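TlmII (Streptoalloteichus hindustanus, PDB 4HVM) is a condensation-domain protein of tallysomycin biosynthesis, associated with nonribosomal peptide synthetases, and probably binds phosphopantetheine. Local coordinates at residues 146-149 / 150-154. Sequence-based numbering, arbitrary orientation.
Sequences DARS and RYMVL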
ATOM      1  N   ASP A 146       1.367  -7.177  -2.796  1.00 12.74           N
ATOM      2  CA  ASP A 146       1.457  -5.889  -2.120  1.00 18.23           C
ATOM      3  C   ASP A 146       1.759  -4.788  -3.137  1.00 25.65           C
ATOM      4  O   ASP A 146       1.744  -5.034  -4.344  1.00 19.08           O
ATOM      5  CB  ASP A 146       2.499  -5.916  -0.995  1.00 25.68           C
ATOM      6  CG  ASP A 146       3.862  -6.412  -1.457  1.00 30.57           C
ATOM      7  OD1 ASP A 146       4.114  -6.472  -2.678  1.00 26.63           O
ATOM      8  OD2 ASP A 146       4.692  -6.737  -0.579  1.00 34.77           O
ATOM      9  N   ALA A 147       2.034  -3.583  -2.647  1.00 27.29           N
ATOM     10  CA  ALA A 147       2.268  -2.428  -3.512  1.00 21.28           C
ATOM     11  C   ALA A 147       3.364  -2.655  -4.552  1.00 20.26           C
ATOM     12  O   ALA A 147       3.189  -2.343  -5.731  1.00 23.60           O
ATOM     13  CB  ALA A 147       2.584  -1.196  -2.666  1.00 26.60           C
ATOM     14  N   ARG A 148       4.489  -3.204  -4.105  1.00 22.25           N
ATOM     15  CA  ARG A 148       5.635  -3.430  -4.976  1.00 21.11           C
ATOM     16  C   ARG A 148       5.393  -4.571  -5.960  1.00 26.52           C
ATOM     17  O   ARG A 148       5.790  -4.488  -7.124  1.00 32.50           O
ATOM     18  CB  ARG A 148       6.890  -3.706  -4.144  1.00 18.24           C
ATOM     19  CG  ARG A 148       8.155  -3.929  -4.963  1.00 24.79           C
ATOM     20  CD  ARG A 148       9.372  -4.076  -4.065  1.00 32.78           C
ATOM     21  NE  ARG A 148      10.603  -4.283  -4.823  1.00 46.50           N
ATOM     22  CZ  ARG A 148      11.812  -4.369  -4.277  1.00 59.55           C
ATOM     23  NH1 ARG A 148      11.956  -4.263  -2.962  1.00 55.97           N
ATOM     24  NH2 ARG A 148      12.876  -4.557  -5.044  1.00 67.58           N
ATOM     25  N   SER A 149       4.739  -5.631  -5.493  1.00 23.50           N
ATOM     26  CA  SER A 149       4.519  -6.824  -6.311  1.00 16.91           C
ATOM     27  C   SER A 149       3.631  -6.561  -7.524  1.00 17.57           C
ATOM     28  O   SER A 149       3.763  -7.232  -8.550  1.00 19.88           O
ATOM     29  CB  SER A 149       3.930  -7.957  -5.466  1.00 17.46           C
ATOM     30  OG  SER A 149       4.852  -8.382  -4.471  1.00 23.02           O
ATOM     31  N   ARG A 150       2.731  -5.588  -7.409  1.00 16.60           N
ATOM     32  CA  ARG A 150       1.840  -5.248  -8.512  1.00 14.75           C
ATOM     33  C   ARG A 150       2.629  -4.768  -9.723  1.00 21.54           C
ATOM     34  O   ARG A 150       2.349  -5.161 -10.853  1.00 32.03           O
ATOM     35  CB  ARG A 150       0.820  -4.188  -8.093  1.00 16.26           C
ATOM     36  CG  ARG A 150      -0.070  -4.594  -6.932  1.00 11.93           C
ATOM     37  CD  ARG A 150      -1.194  -3.588  -6.729  1.00  9.42           C
ATOM     38  NE  ARG A 150      -1.628  -3.525  -5.337  1.00 24.33           N
ATOM     39  CZ  ARG A 150      -1.290  -2.556  -4.491  1.00 21.21           C
ATOM     40  NH1 ARG A 150      -0.526  -1.552  -4.897  1.00 14.01           N
ATOM     41  NH2 ARG A 150      -1.729  -2.589  -3.241  1.00 24.82           N
ATOM     42  N   TYR A 151       3.624  -3.922  -9.483  1.00 18.80           N
ATOM     43  CA  TYR A 151       4.456  -3.414 -10.566  1.00 17.23           C
ATOM     44  C   TYR A 151       5.497  -4.437 -11.018  1.00 20.80           C
ATOM     45  O   TYR A 151       5.962  -4.398 -12.158  1.00 22.19           O
ATOM     46  CB  TYR A 151       5.124  -2.105 -10.155  1.00 12.50           C
ATOM     47  CG  TYR A 151       4.184  -0.926 -10.164  1.00 23.23           C
ATOM     48  CD1 TYR A 151       3.627  -0.477 -11.350  1.00 16.36           C
ATOM     49  CD2 TYR A 151       3.860  -0.254  -8.993  1.00 11.46           C
ATOM     50  CE1 TYR A 151       2.769   0.601 -11.373  1.00 18.51           C
ATOM     51  CE2 TYR A 151       3.002   0.830  -9.006  1.00 23.17           C
ATOM     52  CZ  TYR A 151       2.460   1.253 -10.200  1.00 21.08           C
ATOM     53  OH  TYR A 151       1.606   2.330 -10.223  1.00 23.62           O
HETATM   54  N   MSE A 152       5.865  -5.346 -10.120  1.00 23.66           N
HETATM   55  CA  MSE A 152       6.750  -6.449 -10.478  1.00 14.35           C
HETATM   56  C   MSE A 152       6.062  -7.317 -11.522  1.00 21.48           C
HETATM   57  O   MSE A 152       6.646  -7.657 -12.554  1.00 27.44           O
HETATM   58  CB  MSE A 152       7.106  -7.293  -9.249  1.00 14.46           C
HETATM   59  CG  MSE A 152       7.928  -6.562  -8.202  1.00 27.41           C
HETATM   60 SE   MSE A 152       8.574  -7.741  -6.787  0.76 34.50          SE
HETATM   61  CE  MSE A 152       9.884  -8.720  -7.839  1.00 17.73           C
ATOM     62  N   VAL A 153       4.805  -7.656 -11.249  1.00 16.68           N
ATOM     63  CA  VAL A 153       4.015  -8.479 -12.155  1.00 16.45           C
ATOM     64  C   VAL A 153       3.794  -7.772 -13.486  1.00 22.51           C
ATOM     65  O   VAL A 153       3.970  -8.370 -14.548  1.00 28.84           O
ATOM     66  CB  VAL A 153       2.649  -8.854 -11.539  1.00 13.15           C
ATOM     67  CG1 VAL A 153       1.766  -9.548 -12.567  1.00 13.51           C
ATOM     68  CG2 VAL A 153       2.843  -9.742 -10.326  1.00 16.13           C
ATOM     69  N   LEU A 154       3.414  -6.498 -13.426  1.00 22.46           N
ATOM     70  CA  LEU A 154       3.193  -5.704 -14.631  1.00 23.43           C
ATOM     71  C   LEU A 154       4.471  -5.578 -15.452  1.00 22.64           C
ATOM     72  O   LEU A 154       4.437  -5.636 -16.682  1.00 20.47           O
ATOM     73  CB  LEU A 154       2.660  -4.313 -14.277  1.00 13.08           C
ATOM     74  CG  LEU A 154       1.222  -4.233 -13.761  1.00 12.13           C
ATOM     75  CD1 LEU A 154       0.848  -2.801 -13.417  1.00 15.60           C
ATOM     76  CD2 LEU A 154       0.259  -4.807 -14.784  1.00 12.43           C
TER
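The guanidinium of Arg-150 lies with one face over the peptide joining Asp-146 to Ala-147: Arg-150 CZ is 3.7 Å from Ala-147 CA, and Asp-146 O sits beneath the same face, offset toward the rim. The Tyr-151 ring passes Ala-147 O obliquely, CD2 3.9 Å from that oxygen, while its hydroxyl is hydrogen-bonded to Glu-391. These contacts lie on the first turn of helix 147-161, capped by Asp-146, probably the aspartate of a degenerate HHxxxDG condensation-domain motif with Ala-147 in the glycine's place. The cap rests on Ser-149 N donating to Asp-146 OD1 (3.0 Å, 152°); Asp-146 OD2 forms a salt bridge with Arg-284, consistent with a structural role. CG beside the backbone N (chi1 -59°) starts Arg-150 back toward Asp-146 O, and the extended chain carries the guanidinium to Ala-147; a sulfate, probably from the crystallisation liquor, lies about 4 Å from this side chain. With an alanine here, the first turn would probably lose the flat group resting on Ala-147, and the sulfate a neighbouring positive charge. On another flank, Arg-148 CG meets CG of Met-152, a selenomethionine, at 4.2 Å; the arginine's tip salt-bridges Asp-285. Val-153 N donates to Ser-149 O at 2.9 Å, N-H...O angle 163°.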